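Local coordinates for protein citrate synthase (PDB 2P2W) that probably catalyses the condensation of oxaloacetate with acetyl-CoA and water to give citrate and CoA, a reaction of the tricarboxylic acid cycle, at residues 76-81 and 126-131; 82-87 and 94-99; 116-121 and 194-199. One frame throughout, in Å; residues are numbered along the deposited sequence.

How the contacts relate
Contacts 1 and 3 each join two helices of the mainly helical body of citrate synthase, contact 2 joins the loop after helix 75-81 to helix 90-98, and all reach the second subunit. Contacts 1 and 2 are close neighbours, their centres about 7 Å apart: Tyr129 of contact 1 probably hydrogen-bonds through OH to Pro85 O of contact 2 at 2.6 Å, and Phe97 of contact 2 lies against Ala77 of contact 1. Contact 3 uses an earlier part of helix 110-133, about 17 Å from contact 1 between centres. Leu98 of contact 2 packs on Val118, Tyr196 and Ile199 of contact 3. All three lie away from His250 and Asp300, the predicted active-site residues.

Contact 1: 76-81 and 126-131; sequences EALGIL and LAYYYR
Leu81 splits its two methyls between neighbouring tyrosines of helix 110-133. Its CD1 meets Tyr129 CD1 at 3.8 Å, arriving at the edge of the ring and near its plane, while CD2 lies 4.1 Å from Tyr128 CB. With CG anti to the backbone N (chi1 174°), the leucine fork extends across the gap between the helices, and a branched aliphatic end suits a place where two partners must be touched at once. One turn earlier, Leu78 CD1 approaches the ring of Tyr128 obliquely, 3.7 Å from CD2, the two side chains crossing at about a right angle. Shortening Leu81 to an alanine would probably open a gap beside both tyrosines and leave the Tyr129 ring edge without its methyl neighbour.

The tyrosines are positioned from further out. Tyr129 OH is hydrogen-bonded with Pro85 O and Leu88 N, which fixes the far end of the ring, and Tyr90 meets this ring edge-to-face. Arg140 touches both Leu78 and Tyr128, and Pro141 also packs on Tyr128. On another face of the short helix, Ile80 packs on Leu84 of the second subunit.

The segment axes approach to 11.4 Å at a crossing angle of -34°, a spacing wide enough for leucines and aromatic rings to fill: apolar helix-helix packing within the mainly helical citrate synthase fold.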
loop_
_atom_site.group_PDB
_atom_site.type_symbol
_atom_site.label_atom_id
_atom_site.label_comp_id
_atom_site.label_asym_id
_atom_site.label_seq_id
_atom_site.Cartn_x
_atom_site.Cartn_y
_atom_site.Cartn_z
ATOM N N GLU A 76 -20.740 -14.114 -1.154
ATOM C CA GLU A 76 -19.564 -14.694 -1.795
ATOM C C GLU A 76 -18.335 -14.626 -0.892
ATOM O O GLU A 76 -17.499 -15.530 -0.899
ATOM C CB GLU A 76 -19.276 -13.977 -3.115
ATOM C CG GLU A 76 -18.763 -12.561 -2.950
ATOM C CD GLU A 76 -19.035 -11.704 -4.169
ATOM O OE1 GLU A 76 -19.487 -12.258 -5.195
ATOM O OE2 GLU A 76 -18.803 -10.477 -4.098
ATOM N N ALA A 77 -18.230 -13.552 -0.116
ATOM C CA ALA A 77 -17.104 -13.384 0.794
ATOM C C ALA A 77 -17.142 -14.495 1.829
ATOM O O ALA A 77 -16.109 -15.046 2.208
ATOM C CB ALA A 77 -17.178 -12.023 1.479
ATOM N N LEU A 78 -18.345 -14.827 2.280
ATOM C CA LEU A 78 -18.507 -15.873 3.273
ATOM C C LEU A 78 -18.018 -17.199 2.699
ATOM O O LEU A 78 -17.426 -18.012 3.405
ATOM C CB LEU A 78 -19.976 -15.972 3.688
ATOM C CG LEU A 78 -20.204 -16.349 5.151
ATOM C CD1 LEU A 78 -19.408 -15.406 6.045
ATOM C CD2 LEU A 78 -21.690 -16.276 5.481
ATOM N N GLY A 79 -18.257 -17.406 1.409
ATOM C CA GLY A 79 -17.815 -18.634 0.770
ATOM C C GLY A 79 -16.303 -18.755 0.806
ATOM O O GLY A 79 -15.759 -19.831 1.059
ATOM N N ILE A 80 -15.622 -17.642 0.553
ATOM C CA ILE A 80 -14.164 -17.603 0.560
ATOM C C ILE A 80 -13.612 -17.840 1.965
ATOM O O ILE A 80 -12.611 -18.530 2.135
ATOM C CB ILE A 80 -13.660 -16.237 0.041
ATOM C CG1 ILE A 80 -13.825 -16.175 -1.478
ATOM C CG2 ILE A 80 -12.216 -16.011 0.449
ATOM C CD1 ILE A 80 -14.173 -14.794 -2.001
ATOM N N LEU A 81 -14.272 -17.265 2.967
ATOM C CA LEU A 81 -13.844 -17.405 4.359
ATOM C C LEU A 81 -13.594 -18.851 4.774
ATOM O O LEU A 81 -12.557 -19.173 5.358
ATOM C CB LEU A 81 -14.888 -16.799 5.299
ATOM C CG LEU A 81 -14.634 -17.000 6.798
ATOM C CD1 LEU A 81 -13.399 -16.221 7.216
ATOM C CD2 LEU A 81 -15.842 -16.546 7.599
ATOM N N LEU A 126 -13.123 -9.153 11.068
ATOM C CA LEU A 126 -12.305 -9.652 12.170
ATOM C C LEU A 126 -13.029 -10.678 13.032
ATOM O O LEU A 126 -12.477 -11.733 13.340
ATOM C CB LEU A 126 -11.838 -8.491 13.054
ATOM C CG LEU A 126 -11.032 -7.382 12.372
ATOM C CD1 LEU A 126 -10.555 -6.382 13.419
ATOM C CD2 LEU A 126 -9.844 -7.986 11.634
ATOM N N ALA A 127 -14.260 -10.368 13.429
ATOM C CA ALA A 127 -15.024 -11.279 14.272
ATOM C C ALA A 127 -15.298 -12.606 13.569
ATOM O O ALA A 127 -15.116 -13.675 14.156
ATOM C CB ALA A 127 -16.331 -10.622 14.701
ATOM N N TYR A 128 -15.725 -12.541 12.311
ATOM C CA TYR A 128 -16.007 -13.752 11.547
ATOM C C TYR A 128 -14.783 -14.647 11.419
ATOM O O TYR A 128 -14.884 -15.866 11.566
ATOM C CB TYR A 128 -16.499 -13.403 10.143
ATOM C CG TYR A 128 -17.977 -13.075 10.032
ATOM C CD1 TYR A 128 -18.760 -12.839 11.163
ATOM C CD2 TYR A 128 -18.584 -12.984 8.782
ATOM C CE1 TYR A 128 -20.119 -12.515 11.045
ATOM C CE2 TYR A 128 -19.929 -12.661 8.652
ATOM C CZ TYR A 128 -20.691 -12.428 9.783
ATOM O OH TYR A 128 -22.018 -12.098 9.635
ATOM N N TYR A 129 -13.629 -14.052 11.128
ATOM C CA TYR A 129 -12.423 -14.853 10.975
ATOM C C TYR A 129 -12.009 -15.454 12.312
ATOM O O TYR A 129 -11.506 -16.573 12.370
ATOM C CB TYR A 129 -11.276 -14.023 10.389
ATOM C CG TYR A 129 -10.063 -14.865 10.074
ATOM C CD1 TYR A 129 -9.999 -15.618 8.896
ATOM C CD2 TYR A 129 -9.022 -14.986 10.988
ATOM C CE1 TYR A 129 -8.927 -16.478 8.648
ATOM C CE2 TYR A 129 -7.946 -15.838 10.747
ATOM C CZ TYR A 129 -7.905 -16.582 9.580
ATOM O OH TYR A 129 -6.841 -17.427 9.356
ATOM N N TYR A 130 -12.228 -14.704 13.383
ATOM C CA TYR A 130 -11.902 -15.175 14.720
ATOM C C TYR A 130 -12.719 -16.430 15.039
ATOM O O TYR A 130 -12.163 -17.463 15.429
ATOM C CB TYR A 130 -12.211 -14.083 15.739
ATOM C CG TYR A 130 -11.966 -14.486 17.171
ATOM C CD1 TYR A 130 -10.675 -14.749 17.631
ATOM C CD2 TYR A 130 -13.024 -14.590 18.074
ATOM C CE1 TYR A 130 -10.445 -15.104 18.959
ATOM C CE2 TYR A 130 -12.804 -14.943 19.402
ATOM C CZ TYR A 130 -11.513 -15.198 19.837
ATOM O OH TYR A 130 -11.294 -15.549 21.149
ATOM N N ARG A 131 -14.038 -16.332 14.869
ATOM C CA ARG A 131 -14.941 -17.450 15.138
ATOM C C ARG A 131 -14.592 -18.638 14.247
ATOM O O ARG A 131 -14.499 -19.775 14.714
ATOM C CB ARG A 131 -16.392 -17.034 14.881
ATOM C CG ARG A 131 -16.849 -15.825 15.679
ATOM C CD ARG A 131 -16.999 -16.139 17.164
ATOM N NE ARG A 131 -18.088 -17.078 17.422
ATOM C CZ ARG A 131 -18.518 -17.402 18.639
ATOM N NH1 ARG A 131 -17.953 -16.861 19.711
ATOM N NH2 ARG A 131 -19.511 -18.269 18.787
#

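Contact 2: 82-87 and 94-99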
loop_
_atom_site.group_PDB
_atom_site.type_symbol
_atom_site.label_atom_id
_atom_site.label_comp_id
_atom_site.label_asym_id
_atom_site.label_seq_id
_atom_site.Cartn_x
_atom_site.Cartn_y
_atom_site.Cartn_z
ATOM N N TYR A 82 -14.549 -19.720 4.461
ATOM C CA TYR A 82 -14.469 -21.121 4.879
ATOM C C TYR A 82 -13.430 -21.953 4.092
ATOM O O TYR A 82 -13.284 -23.154 4.292
ATOM C CB TYR A 82 -15.867 -21.750 4.782
ATOM C CG TYR A 82 -16.666 -21.379 5.991
ATOM C CD1 TYR A 82 -16.404 -21.988 7.216
ATOM C CD2 TYR A 82 -17.654 -20.395 5.913
ATOM C CE1 TYR A 82 -17.104 -21.605 8.356
ATOM C CE2 TYR A 82 -18.360 -20.015 7.050
ATOM C CZ TYR A 82 -18.089 -20.619 8.268
ATOM O OH TYR A 82 -18.774 -20.237 9.409
ATOM N N HIS A 83 -12.710 -21.289 3.154
ATOM C CA HIS A 83 -11.662 -21.996 2.412
ATOM C C HIS A 83 -10.270 -21.394 2.699
ATOM O O HIS A 83 -9.277 -21.729 2.069
ATOM C CB HIS A 83 -11.959 -21.908 0.905
ATOM C CG HIS A 83 -13.203 -22.703 0.552
ATOM N ND1 HIS A 83 -14.425 -22.128 0.399
ATOM C CD2 HIS A 83 -13.327 -24.082 0.320
ATOM C CE1 HIS A 83 -15.262 -23.149 0.108
ATOM N NE2 HIS A 83 -14.634 -24.331 0.054
ATOM N N LEU A 84 -10.245 -20.433 3.658
ATOM C CA LEU A 84 -8.973 -19.785 4.025
ATOM C C LEU A 84 -8.255 -20.563 5.133
ATOM O O LEU A 84 -8.860 -21.293 5.907
ATOM C CB LEU A 84 -9.267 -18.405 4.603
ATOM C CG LEU A 84 -9.761 -17.333 3.626
ATOM C CD1 LEU A 84 -10.051 -16.038 4.376
ATOM C CD2 LEU A 84 -8.738 -16.984 2.539
ATOM N N PRO A 85 -6.926 -20.402 5.208
ATOM C CA PRO A 85 -6.173 -21.090 6.258
ATOM C C PRO A 85 -6.668 -20.469 7.564
ATOM O O PRO A 85 -7.164 -19.342 7.558
ATOM C CB PRO A 85 -4.727 -20.705 5.954
ATOM C CG PRO A 85 -4.731 -20.528 4.469
ATOM C CD PRO A 85 -6.018 -19.777 4.231
ATOM N N LYS A 86 -6.536 -21.187 8.673
ATOM C CA LYS A 86 -6.997 -20.678 9.958
ATOM C C LYS A 86 -5.894 -20.028 10.788
ATOM O O LYS A 86 -6.090 -19.730 11.965
ATOM C CB LYS A 86 -7.636 -21.811 10.766
ATOM C CG LYS A 86 -8.911 -22.368 10.152
ATOM C CD LYS A 86 -9.455 -23.517 10.985
ATOM C CE LYS A 86 -10.823 -23.958 10.496
ATOM N NZ LYS A 86 -10.791 -24.380 9.069
ATOM N N ASN A 87 -4.741 -19.792 10.176
ATOM C CA ASN A 87 -3.632 -19.196 10.911
ATOM C C ASN A 87 -3.108 -17.910 10.287
ATOM O O ASN A 87 -1.924 -17.603 10.403
ATOM C CB ASN A 87 -2.492 -20.208 11.015
ATOM C CG ASN A 87 -1.845 -20.483 9.675
ATOM O OD1 ASN A 87 -2.531 -20.634 8.664
ATOM N ND2 ASN A 87 -0.519 -20.554 9.661
ATOM N N LEU A 94 -7.903 -8.724 6.590
ATOM C CA LEU A 94 -8.558 -7.492 6.158
ATOM C C LEU A 94 -8.230 -7.193 4.692
ATOM O O LEU A 94 -9.111 -6.821 3.920
ATOM C CB LEU A 94 -8.120 -6.317 7.040
ATOM C CG LEU A 94 -8.730 -6.253 8.446
ATOM C CD1 LEU A 94 -8.025 -5.189 9.278
ATOM C CD2 LEU A 94 -10.215 -5.955 8.335
ATOM N N LYS A 95 -6.963 -7.356 4.310
ATOM C CA LYS A 95 -6.548 -7.103 2.929
ATOM C C LYS A 95 -7.369 -7.944 1.962
ATOM O O LYS A 95 -7.893 -7.446 0.960
ATOM C CB LYS A 95 -5.076 -7.460 2.721
ATOM C CG LYS A 95 -4.066 -6.544 3.377
ATOM C CD LYS A 95 -2.688 -7.119 3.122
ATOM C CE LYS A 95 -1.645 -6.562 4.064
ATOM N NZ LYS A 95 -0.371 -7.315 3.895
ATOM N N ILE A 96 -7.453 -9.235 2.268
ATOM C CA ILE A 96 -8.195 -10.178 1.440
ATOM C C ILE A 96 -9.634 -9.743 1.203
ATOM O O ILE A 96 -10.080 -9.625 0.062
ATOM C CB ILE A 96 -8.218 -11.581 2.083
ATOM C CG1 ILE A 96 -6.798 -12.149 2.147
ATOM C CG2 ILE A 96 -9.139 -12.503 1.285
ATOM C CD1 ILE A 96 -6.685 -13.436 2.965
ATOM N N PHE A 97 -10.366 -9.506 2.283
ATOM C CA PHE A 97 -11.780 -9.174 2.128
ATOM C C PHE A 97 -12.021 -7.773 1.526
ATOM O O PHE A 97 -13.097 -7.462 1.036
ATOM C CB PHE A 97 -12.477 -9.328 3.488
ATOM C CG PHE A 97 -12.689 -10.788 3.791
ATOM C CD1 PHE A 97 -13.653 -11.508 3.093
ATOM C CD2 PHE A 97 -11.889 -11.428 4.726
ATOM C CE1 PHE A 97 -13.808 -12.870 3.326
ATOM C CE2 PHE A 97 -12.048 -12.792 4.954
ATOM C CZ PHE A 97 -13.000 -13.522 4.253
ATOM N N LEU A 98 -10.997 -6.891 1.592
ATOM C CA LEU A 98 -11.171 -5.575 0.964
ATOM C C LEU A 98 -10.843 -5.612 -0.533
ATOM O O LEU A 98 -11.038 -4.655 -1.270
ATOM C CB LEU A 98 -10.237 -4.562 1.641
ATOM C CG LEU A 98 -10.598 -4.239 3.094
ATOM C CD1 LEU A 98 -9.829 -3.029 3.614
ATOM C CD2 LEU A 98 -12.078 -3.922 3.313
ATOM N N SER A 99 -10.272 -6.760 -0.962
ATOM C CA SER A 99 -9.817 -6.882 -2.348
ATOM C C SER A 99 -10.744 -7.759 -3.202
ATOM O O SER A 99 -10.425 -8.138 -4.320
ATOM C CB SER A 99 -8.413 -7.491 -2.335
ATOM O OG SER A 99 -7.515 -6.590 -1.688
#
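Leu84 points its side chain from the turn after helix 75-81 at two residues of helix 90-98, Ile96 and Phe97, and gives one methyl to each. Leu84 and Ile96 reach toward each other tip to tip, CD2 of the leucine standing 4.1 Å from CD1 of the isoleucine. The leucine's chi2 of 178° sends CD1 outward to Phe97 and leaves CD2 as the branch turned aside to Ile96, whose own chain runs extended to CD1 (chi2 171°).

Phe97 comes from the opposite direction to Leu84. Its ring offers its far end, with CE2 and CZ each 3.9 Å from Leu84 CD1, and the methyl stands oblique to the ring. Phenylalanine suits this position because it is long enough to reach the turn and its broad ring can touch several apolar neighbours at once: it also packs on Ala77 and Leu81 of helix 75-81 and on Ile125 of helix 110-133. Ile96, for its part, also touches Leu88.

On the same segment, Ser99 OG donates to Lys95 O at 2.8 Å, tilted 33° from the carbonyl plane, a small side chain folding back on the preceding turn. Lys95 carries its charge away to a salt bridge with Asp92 and a hydrogen bond with Ser197 of the second subunit.

Between the turn and the helix the touching groups are thus all hydrocarbon and buried, so their association rests on shape and the exclusion of water, while Ser99 OG is bonded within its segment and Lys95 NZ partly by the other subunit.

Contact 3: 116-121 and 194-199; sequences IRVASV and DLYSCI
Val118 and Ile199 meet where two helices of the citrate synthase fold, 110-133 and 195-207, pack together; the axes of segments 116-121 and 195-199 cross at -48° and approach to 11.8 Å. The apolar part comes first. The valine and isoleucine reach toward each other tip to tip, Ile199 CD1 lying 3.9 Å from Val118 CG1 and 4.0 Å from Val118 CG2, so that one methyl is received between two. Valine suits its place by offering two methyls close to its backbone, and isoleucine, longer by one carbon, sends CD1 to meet both. Val118 CG2 also faces the edge of the Tyr196 ring, near its plane, but more loosely, 4.4 Å from CE1. Leu195 continues the apolar side of its helix by packing on Leu111 and Ala115 of helix 110-133 and on Thr330 and Val333 of helix 317-337.

The polar contact between the helices is made by Arg117 and Tyr196, both partly exposed. Arg117 NH2 donates a weak hydrogen bond to Tyr196 OH, 3.3 Å long and bent to 139°. The guanidinium and ring planes are turned 48° apart, and the arginine, its CG anti to the backbone N, bends at chi3 to bring its end to the hydroxyl. A long, flexible side chain is what such a span needs.

Capping sets the start of helix 195-207. Asp194 is its N-cap, and its OD1 also forms a salt bridge with Lys207 of the second subunit while accepting Ser197 OG on its syn side, tilted out of the carboxylate plane. The capping bond itself runs from Ser197 N to Asp194 OD2, 2.8 Å, reaching the oxygen from above that plane.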
loop_
_atom_site.group_PDB
_atom_site.type_symbol
_atom_site.label_atom_id
_atom_site.label_comp_id
_atom_site.label_asym_id
_atom_site.label_seq_id
_atom_site.Cartn_x
_atom_site.Cartn_y
_atom_site.Cartn_z
ATOM N N ILE A 116 -17.566 5.144 4.748
ATOM C CA ILE A 116 -18.485 4.783 5.822
ATOM C C ILE A 116 -18.806 3.288 5.795
ATOM O O ILE A 116 -18.802 2.622 6.835
ATOM C CB ILE A 116 -19.803 5.592 5.707
ATOM C CG1 ILE A 116 -19.511 7.080 5.940
ATOM C CG2 ILE A 116 -20.839 5.067 6.705
ATOM C CD1 ILE A 116 -20.707 8.002 5.703
ATOM N N ARG A 117 -19.077 2.762 4.602
ATOM C CA ARG A 117 -19.408 1.348 4.457
ATOM C C ARG A 117 -18.241 0.422 4.794
ATOM O O ARG A 117 -18.413 -0.575 5.497
ATOM C CB ARG A 117 -19.902 1.064 3.034
ATOM C CG ARG A 117 -20.247 -0.399 2.776
ATOM C CD ARG A 117 -21.245 -0.531 1.635
ATOM N NE ARG A 117 -20.778 0.110 0.408
ATOM C CZ ARG A 117 -19.760 -0.327 -0.330
ATOM N NH1 ARG A 117 -19.093 -1.417 0.033
ATOM N NH2 ARG A 117 -19.413 0.321 -1.434
ATOM N N VAL A 118 -17.051 0.747 4.302
ATOM C CA VAL A 118 -15.887 -0.090 4.573
ATOM C C VAL A 118 -15.563 -0.101 6.070
ATOM O O VAL A 118 -15.272 -1.150 6.637
ATOM C CB VAL A 118 -14.646 0.382 3.756
ATOM C CG1 VAL A 118 -14.137 1.708 4.282
ATOM C CG2 VAL A 118 -13.557 -0.680 3.804
ATOM N N ALA A 119 -15.628 1.060 6.715
ATOM C CA ALA A 119 -15.354 1.132 8.144
ATOM C C ALA A 119 -16.370 0.299 8.933
ATOM O O ALA A 119 -16.024 -0.355 9.919
ATOM C CB ALA A 119 -15.393 2.575 8.608
ATOM N N SER A 120 -17.625 0.323 8.493
ATOM C CA SER A 120 -18.684 -0.419 9.172
ATOM C C SER A 120 -18.495 -1.932 9.143
ATOM O O SER A 120 -18.913 -2.622 10.070
ATOM C CB SER A 120 -20.050 -0.080 8.562
ATOM O OG SER A 120 -20.327 1.309 8.667
ATOM N N VAL A 121 -17.865 -2.449 8.092
ATOM C CA VAL A 121 -17.675 -3.892 7.974
ATOM C C VAL A 121 -16.375 -4.450 8.571
ATOM O O VAL A 121 -16.240 -5.666 8.742
ATOM C CB VAL A 121 -17.812 -4.340 6.490
ATOM C CG1 VAL A 121 -16.573 -3.956 5.695
ATOM C CG2 VAL A 121 -18.087 -5.841 6.417
ATOM N N ASP A 194 -8.438 3.331 -6.371
ATOM C CA ASP A 194 -9.651 3.175 -5.568
ATOM C C ASP A 194 -9.388 3.221 -4.064
ATOM O O ASP A 194 -8.268 2.983 -3.605
ATOM C CB ASP A 194 -10.344 1.860 -5.909
ATOM C CG ASP A 194 -9.492 0.667 -5.572
ATOM O OD1 ASP A 194 -8.638 0.292 -6.406
ATOM O OD2 ASP A 194 -9.659 0.121 -4.462
ATOM N N LEU A 195 -10.439 3.508 -3.298
ATOM C CA LEU A 195 -10.323 3.606 -1.846
ATOM C C LEU A 195 -9.829 2.317 -1.180
ATOM O O LEU A 195 -9.074 2.368 -0.206
ATOM C CB LEU A 195 -11.669 4.020 -1.238
ATOM C CG LEU A 195 -11.667 4.371 0.257
ATOM C CD1 LEU A 195 -10.743 5.556 0.514
ATOM C CD2 LEU A 195 -13.079 4.716 0.694
ATOM N N TYR A 196 -10.244 1.164 -1.696
ATOM C CA TYR A 196 -9.811 -0.103 -1.107
ATOM C C TYR A 196 -8.302 -0.270 -1.249
ATOM O O TYR A 196 -7.628 -0.709 -0.314
ATOM C CB TYR A 196 -10.541 -1.272 -1.770
ATOM C CG TYR A 196 -12.036 -1.081 -1.768
ATOM C CD1 TYR A 196 -12.741 -0.964 -0.568
ATOM C CD2 TYR A 196 -12.741 -0.961 -2.964
ATOM C CE1 TYR A 196 -14.116 -0.727 -0.560
ATOM C CE2 TYR A 196 -14.115 -0.725 -2.969
ATOM C CZ TYR A 196 -14.794 -0.607 -1.765
ATOM O OH TYR A 196 -16.150 -0.355 -1.771
ATOM N N SER A 197 -7.775 0.091 -2.415
ATOM C CA SER A 197 -6.343 -0.003 -2.656
ATOM C C SER A 197 -5.577 0.881 -1.675
ATOM O O SER A 197 -4.539 0.475 -1.143
ATOM C CB SER A 197 -6.010 0.407 -4.092
ATOM O OG SER A 197 -6.484 -0.554 -5.019
ATOM N N CYS A 198 -6.080 2.091 -1.438
ATOM C CA CYS A 198 -5.428 3.001 -0.504
ATOM C C CYS A 198 -5.381 2.358 0.882
ATOM O O CYS A 198 -4.344 2.355 1.544
ATOM C CB CYS A 198 -6.192 4.327 -0.418
ATOM S SG CYS A 198 -6.357 5.207 -1.989
ATOM N N ILE A 199 -6.514 1.808 1.310
ATOM C CA ILE A 199 -6.614 1.174 2.621
ATOM C C ILE A 199 -5.704 -0.049 2.767
ATOM O O ILE A 199 -5.037 -0.215 3.793
ATOM C CB ILE A 199 -8.084 0.783 2.918
ATOM C CG1 ILE A 199 -8.945 2.052 2.941
ATOM C CG2 ILE A 199 -8.180 0.042 4.256
ATOM C CD1 ILE A 199 -10.451 1.799 3.057
#